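Local structure of endo-n-acetyl-beta-d-glucosaminidase (Hypocrea jecorina, 4AC1) at residues A[1-13]-A[270-282]. The protein hydrolyses N-linked glycans within their chitobiose core as a family 18 glycoside hydrolase, and is responsible for deglycosylating the cellulases of its fungus. Residues are numbered along the deposited sequence; the frame is centred on the assembly and turned at random.
Sequences DLPRLIVYFQTTH and EWAQIVTVILRPG. Unlike the reference sequence in segment 270-282: Val277 (reference Glu). With ZN (zinc ion), chain H; NAG (2-acetamido-2-deoxy-beta-D-glucopyranose), chain B.
Leu5, Pro3 and Leu279 make an apolar strand-on-helix contact that joins the two ends of the chain, and Arg280 with Asp1 closes it by a salt bridge at its margin. Strand 4-9 and helix 270-279 run nearly antiparallel, their axes 163° apart and 9.7 Å distant at closest approach. Leu5 carries the centre: CG, anti to the backbone N (chi1 177°), takes the branch toward the helix, where the two methyls meet different residues. CD1 lies 3.6 Å from Val275 CG1 and also touches Trp271 CZ3, whereas CD2 comes to 3.4 Å from Thr276 OG1. That hydroxyl is already engaged, donating to Ala272 O and hydrogen-bonded to Ala32 N, and its meeting with the methyl is a van der Waals contact. The Trp271 ring has Val275 CG2 over the centre of one face, while Val7 CG2 touches CZ3 obliquely at 4.0 Å. Strand 4-9 pairs in parallel with strands 35-42 and 251-255, which closes the beta/alpha barrel of family 18; the last helix of the chain lies against this first strand from outside. Toward the helix C-terminus, Pro3 CG packs 3.6 Å from Leu279 CB. Beyond it Arg280, the first residue to leave helical geometry, stretches out from CG to NE and lays one guanidinium face over Pro3 CD. Its NH2 donates to Asp1 OD2 at 2.6 Å and to Pro3 O at 2.9 Å, both acceptors tilted 25° from the guanidinium plane; NH1 adds a weak bond to OD2, and a water links NE to Pro3 O. A leucine in place of Arg280 would probably leave the Asp1 carboxylate without this charged mate and the N-terminal residues freer to move. At the far end of the helix, Glu270 OE2 binds a zinc ion at 2.1 Å together with Glu267 and four waters.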
loop_
_atom_site.group_PDB
_atom_site.type_symbol
_atom_site.label_atom_id
_atom_site.label_comp_id
_atom_site.label_asym_id
_atom_site.label_seq_id
_atom_site.Cartn_x
_atom_site.Cartn_y
_atom_site.Cartn_z
ATOM N N ASP A 1 5.582 -13.493 7.501
ATOM C CA ASP A 1 4.599 -14.123 8.423
ATOM C C ASP A 1 3.189 -13.574 8.194
ATOM O O ASP A 1 2.892 -12.407 8.482
ATOM C CB ASP A 1 5.003 -13.946 9.887
ATOM C CG ASP A 1 3.933 -14.455 10.841
ATOM O OD1 ASP A 1 3.691 -15.684 10.891
ATOM O OD2 ASP A 1 3.318 -13.625 11.524
ATOM N N LEU A 2 2.333 -14.443 7.674
ATOM C CA LEU A 2 0.965 -14.100 7.325
ATOM C C LEU A 2 0.073 -14.333 8.535
ATOM O O LEU A 2 0.309 -15.272 9.317
ATOM C CB LEU A 2 0.496 -14.973 6.166
ATOM C CG LEU A 2 1.309 -14.905 4.874
ATOM C CD1 LEU A 2 0.708 -15.833 3.853
ATOM C CD2 LEU A 2 1.389 -13.483 4.319
ATOM N N PRO A 3 -0.979 -13.524 8.696
ATOM C CA PRO A 3 -1.429 -12.455 7.810
ATOM C C PRO A 3 -0.730 -11.123 8.072
ATOM O O PRO A 3 -0.403 -10.789 9.213
ATOM C CB PRO A 3 -2.914 -12.333 8.167
ATOM C CG PRO A 3 -2.956 -12.656 9.617
ATOM C CD PRO A 3 -1.944 -13.760 9.790
ATOM N N ARG A 4 -0.518 -10.361 7.009
ATOM C CA ARG A 4 0.024 -9.006 7.133
ATOM C C ARG A 4 -1.063 -8.064 7.633
ATOM O O ARG A 4 -2.257 -8.258 7.337
ATOM C CB ARG A 4 0.548 -8.512 5.787
ATOM C CG ARG A 4 1.541 -9.469 5.136
ATOM C CD ARG A 4 1.971 -8.949 3.783
ATOM N NE ARG A 4 2.740 -9.916 2.995
ATOM C CZ ARG A 4 2.210 -10.808 2.158
ATOM N NH1 ARG A 4 0.901 -10.910 2.028
ATOM N NH2 ARG A 4 2.994 -11.607 1.441
ATOM N N LEU A 5 -0.657 -7.065 8.416
ATOM C CA LEU A 5 -1.527 -5.955 8.766
ATOM C C LEU A 5 -0.801 -4.694 8.368
ATOM O O LEU A 5 0.249 -4.361 8.934
ATOM C CB LEU A 5 -1.864 -5.927 10.262
ATOM C CG LEU A 5 -2.723 -4.738 10.725
ATOM C CD1 LEU A 5 -4.064 -4.660 9.965
ATOM C CD2 LEU A 5 -2.958 -4.767 12.231
ATOM N N ILE A 6 -1.361 -4.002 7.384
ATOM C CA ILE A 6 -0.688 -2.917 6.695
ATOM C C ILE A 6 -1.512 -1.657 6.855
ATOM O O ILE A 6 -2.721 -1.686 6.658
ATOM C CB ILE A 6 -0.598 -3.249 5.198
ATOM C CG1 ILE A 6 0.239 -4.519 4.982
ATOM C CG2 ILE A 6 -0.048 -2.065 4.385
ATOM C CD1 ILE A 6 -0.298 -5.432 3.912
ATOM N N VAL A 7 -0.873 -0.560 7.233
ATOM C CA VAL A 7 -1.555 0.730 7.386
ATOM C C VAL A 7 -0.874 1.769 6.499
ATOM O O VAL A 7 0.357 1.966 6.581
ATOM C CB VAL A 7 -1.524 1.216 8.846
ATOM C CG1 VAL A 7 -1.974 2.691 8.951
ATOM C CG2 VAL A 7 -2.377 0.310 9.723
ATOM N N TYR A 8 -1.663 2.403 5.633
ATOM C CA TYR A 8 -1.212 3.554 4.864
ATOM C C TYR A 8 -1.285 4.819 5.709
ATOM O O TYR A 8 -2.290 5.067 6.398
ATOM C CB TYR A 8 -2.077 3.742 3.626
ATOM C CG TYR A 8 -1.832 2.767 2.485
ATOM C CD1 TYR A 8 -2.512 1.549 2.397
ATOM C CD2 TYR A 8 -0.920 3.078 1.475
ATOM C CE1 TYR A 8 -2.273 0.667 1.341
ATOM C CE2 TYR A 8 -0.686 2.210 0.411
ATOM C CZ TYR A 8 -1.368 1.009 0.354
ATOM O OH TYR A 8 -1.158 0.140 -0.696
ATOM N N PHE A 9 -0.214 5.611 5.640
ATOM C CA PHE A 9 -0.034 6.809 6.457
ATOM C C PHE A 9 0.228 7.971 5.494
ATOM O O PHE A 9 1.382 8.225 5.116
ATOM C CB PHE A 9 1.155 6.567 7.403
ATOM C CG PHE A 9 1.368 7.644 8.444
ATOM C CD1 PHE A 9 0.622 7.668 9.619
ATOM C CD2 PHE A 9 2.357 8.605 8.263
ATOM C CE1 PHE A 9 0.841 8.666 10.582
ATOM C CE2 PHE A 9 2.584 9.598 9.211
ATOM C CZ PHE A 9 1.825 9.627 10.374
ATOM N N GLN A 10 -0.852 8.612 5.029
ATOM C CA GLN A 10 -0.765 9.729 4.070
ATOM C C GLN A 10 -0.893 11.084 4.757
ATOM O O GLN A 10 -0.101 11.998 4.505
ATOM C CB GLN A 10 -1.800 9.631 2.948
ATOM C CG GLN A 10 -1.485 10.618 1.831
ATOM C CD GLN A 10 -2.552 10.700 0.776
ATOM O OE1 GLN A 10 -3.632 11.245 1.005
ATOM N NE2 GLN A 10 -2.253 10.181 -0.394
ATOM N N THR A 11 -1.906 11.203 5.613
ATOM C CA THR A 11 -2.134 12.408 6.404
ATOM C C THR A 11 -1.182 12.348 7.587
ATOM O O THR A 11 -1.318 11.485 8.469
ATOM C CB THR A 11 -3.589 12.499 6.870
ATOM O OG1 THR A 11 -4.438 12.497 5.723
ATOM C CG2 THR A 11 -3.846 13.788 7.660
ATOM N N THR A 12 -0.222 13.273 7.590
ATOM C CA THR A 12 0.930 13.226 8.487
ATOM C C THR A 12 0.870 14.287 9.584
ATOM O O THR A 12 1.608 14.212 10.567
ATOM C CB THR A 12 2.254 13.418 7.700
ATOM O OG1 THR A 12 2.206 14.678 7.012
ATOM C CG2 THR A 12 2.468 12.285 6.684
ATOM N N HIS A 13 -0.007 15.270 9.382
ATOM C CA HIS A 13 -0.166 16.413 10.283
ATOM C C HIS A 13 -1.648 16.678 10.470
ATOM O O HIS A 13 -2.445 16.450 9.562
ATOM C CB HIS A 13 0.501 17.667 9.695
ATOM C CG HIS A 13 1.994 17.586 9.633
ATOM N ND1 HIS A 13 2.656 16.685 8.827
ATOM C CD2 HIS A 13 2.955 18.301 10.266
ATOM C CE1 HIS A 13 3.961 16.839 8.977
ATOM N NE2 HIS A 13 4.168 17.811 9.848
ATOM N N GLU A 270 -7.254 2.309 17.240
ATOM C CA GLU A 270 -8.233 1.297 17.609
ATOM C C GLU A 270 -8.594 0.382 16.438
ATOM O O GLU A 270 -8.827 -0.809 16.641
ATOM C CB GLU A 270 -9.474 1.909 18.245
ATOM C CG GLU A 270 -9.195 2.465 19.629
ATOM C CD GLU A 270 -10.404 3.090 20.282
ATOM O OE1 GLU A 270 -11.422 3.279 19.595
ATOM O OE2 GLU A 270 -10.328 3.415 21.496
ATOM N N TRP A 271 -8.600 0.930 15.219
ATOM C CA TRP A 271 -8.805 0.128 14.023
ATOM C C TRP A 271 -7.813 -1.041 13.973
ATOM O O TRP A 271 -8.205 -2.185 13.806
ATOM C CB TRP A 271 -8.650 1.001 12.771
ATOM C CG TRP A 271 -8.934 0.284 11.477
ATOM C CD1 TRP A 271 -10.147 0.166 10.864
ATOM C CD2 TRP A 271 -7.991 -0.408 10.651
ATOM N NE1 TRP A 271 -10.022 -0.554 9.704
ATOM C CE2 TRP A 271 -8.706 -0.919 9.546
ATOM C CE3 TRP A 271 -6.610 -0.642 10.732
ATOM C CZ2 TRP A 271 -8.090 -1.660 8.537
ATOM C CZ3 TRP A 271 -5.998 -1.376 9.717
ATOM C CH2 TRP A 271 -6.734 -1.865 8.628
ATOM N N ALA A 272 -6.521 -0.738 14.139
ATOM C CA ALA A 272 -5.495 -1.779 14.102
ATOM C C ALA A 272 -5.646 -2.811 15.210
ATOM O O ALA A 272 -5.336 -3.972 14.997
ATOM C CB ALA A 272 -4.095 -1.169 14.113
ATOM N N GLN A 273 -6.121 -2.385 16.382
ATOM C CA GLN A 273 -6.463 -3.325 17.454
ATOM C C GLN A 273 -7.584 -4.289 17.046
ATOM O O GLN A 273 -7.464 -5.495 17.204
ATOM C CB GLN A 273 -6.870 -2.564 18.719
ATOM C CG GLN A 273 -5.754 -1.766 19.361
ATOM C CD GLN A 273 -6.212 -0.958 20.553
ATOM O OE1 GLN A 273 -7.261 -0.316 20.511
ATOM N NE2 GLN A 273 -5.403 -0.941 21.601
ATOM N N ILE A 274 -8.661 -3.744 16.486
ATOM C CA ILE A 274 -9.783 -4.559 16.032
ATOM C C ILE A 274 -9.364 -5.531 14.934
ATOM O O ILE A 274 -9.697 -6.720 14.969
ATOM C CB ILE A 274 -10.968 -3.661 15.578
ATOM C CG1 ILE A 274 -11.565 -2.958 16.802
ATOM C CG2 ILE A 274 -12.028 -4.475 14.831
ATOM C CD1 ILE A 274 -12.734 -2.067 16.515
ATOM N N VAL A 275 -8.615 -5.032 13.954
ATOM C CA VAL A 275 -8.183 -5.900 12.854
ATOM C C VAL A 275 -7.159 -6.940 13.314
ATOM O O VAL A 275 -7.130 -8.037 12.788
ATOM C CB VAL A 275 -7.721 -5.085 11.617
ATOM C CG1 VAL A 275 -7.331 -5.999 10.487
ATOM C CG2 VAL A 275 -8.846 -4.194 11.158
ATOM N N THR A 276 -6.345 -6.601 14.309
ATOM C CA THR A 276 -5.474 -7.598 14.931
ATOM C C THR A 276 -6.299 -8.725 15.577
ATOM O O THR A 276 -5.956 -9.911 15.434
ATOM C CB THR A 276 -4.507 -6.965 15.942
ATOM O OG1 THR A 276 -3.595 -6.093 15.253
ATOM C CG2 THR A 276 -3.695 -8.040 16.667
ATOM N N VAL A 277 -7.397 -8.373 16.255
ATOM C CA VAL A 277 -8.261 -9.417 16.828
ATOM C C VAL A 277 -8.881 -10.296 15.736
ATOM O O VAL A 277 -9.068 -11.500 15.926
ATOM C CB VAL A 277 -9.375 -8.873 17.747
ATOM C CG1 VAL A 277 -10.085 -10.031 18.446
ATOM C CG2 VAL A 277 -8.830 -7.953 18.805
ATOM N N ILE A 278 -9.192 -9.706 14.588
ATOM C CA ILE A 278 -9.714 -10.471 13.457
ATOM C C ILE A 278 -8.666 -11.431 12.869
ATOM O O ILE A 278 -8.955 -12.614 12.622
ATOM C CB ILE A 278 -10.251 -9.520 12.356
ATOM C CG1 ILE A 278 -11.477 -8.760 12.869
ATOM C CG2 ILE A 278 -10.526 -10.287 11.053
ATOM C CD1 ILE A 278 -11.959 -7.645 11.937
ATOM N N LEU A 279 -7.451 -10.936 12.644
ATOM C CA LEU A 279 -6.440 -11.686 11.914
ATOM C C LEU A 279 -5.662 -12.645 12.790
ATOM O O LEU A 279 -5.197 -13.694 12.328
ATOM C CB LEU A 279 -5.450 -10.712 11.300
ATOM C CG LEU A 279 -5.966 -9.852 10.155
ATOM C CD1 LEU A 279 -4.874 -8.854 9.738
ATOM C CD2 LEU A 279 -6.409 -10.721 8.978
ATOM N N ARG A 280 -5.480 -12.248 14.044
ATOM C CA ARG A 280 -4.705 -13.019 15.006
ATOM C C ARG A 280 -5.464 -13.152 16.329
ATOM O O ARG A 280 -5.031 -12.621 17.355
ATOM C CB ARG A 280 -3.328 -12.374 15.214
ATOM C CG ARG A 280 -2.425 -12.441 13.984
ATOM C CD ARG A 280 -1.057 -11.808 14.203
ATOM N NE ARG A 280 -0.359 -11.668 12.926
ATOM C CZ ARG A 280 0.520 -12.539 12.439
ATOM N NH1 ARG A 280 0.858 -13.629 13.135
ATOM N NH2 ARG A 280 1.076 -12.315 11.258
ATOM N N PRO A 281 -6.601 -13.876 16.302
ATOM C CA PRO A 281 -7.474 -13.939 17.485
ATOM C C PRO A 281 -6.864 -14.700 18.666
ATOM O O PRO A 281 -7.379 -14.603 19.775
ATOM C CB PRO A 281 -8.741 -14.634 16.970
ATOM C CG PRO A 281 -8.334 -15.348 15.729
ATOM C CD PRO A 281 -7.132 -14.648 15.164
ATOM N N GLY A 282 -5.776 -15.433 18.438
ATOM C CA GLY A 282 -5.098 -16.159 19.512
ATOM C C GLY A 282 -3.958 -15.402 20.167
ATOM O O GLY A 282 -3.299 -15.926 21.072
HETATM ZN ZN ZN H . -11.713 4.517 22.606
HETATM C C1 NAG B . -15.472 -13.080 13.991
HETATM C C2 NAG B . -15.552 -12.603 15.442
HETATM C C3 NAG B . -15.861 -13.736 16.426
HETATM C C4 NAG B . -16.923 -14.706 15.916
HETATM C C5 NAG B . -16.716 -15.081 14.447
HETATM C C6 NAG B . -17.891 -15.881 13.889
HETATM C C7 NAG B . -14.237 -10.621 15.953
HETATM C C8 NAG B . -12.897 -10.071 16.330
HETATM N N2 NAG B . -14.312 -11.940 15.812
HETATM O O3 NAG B . -16.332 -13.194 17.640
HETATM O O4 NAG B . -16.884 -15.865 16.722
HETATM O O5 NAG B . -16.577 -13.907 13.670
HETATM O O6 NAG B . -19.098 -15.143 13.952
HETATM O O7 NAG B . -15.194 -9.866 15.792
HETATM O O HOH W 1 -0.769 -9.142 11.672
HETATM O O HOH W 2 -12.950 4.677 21.088
HETATM O O HOH W 3 -13.031 5.617 23.817
HETATM O O HOH W 4 -10.440 4.269 24.441
HETATM O O HOH W 5 -12.698 2.756 23.208
#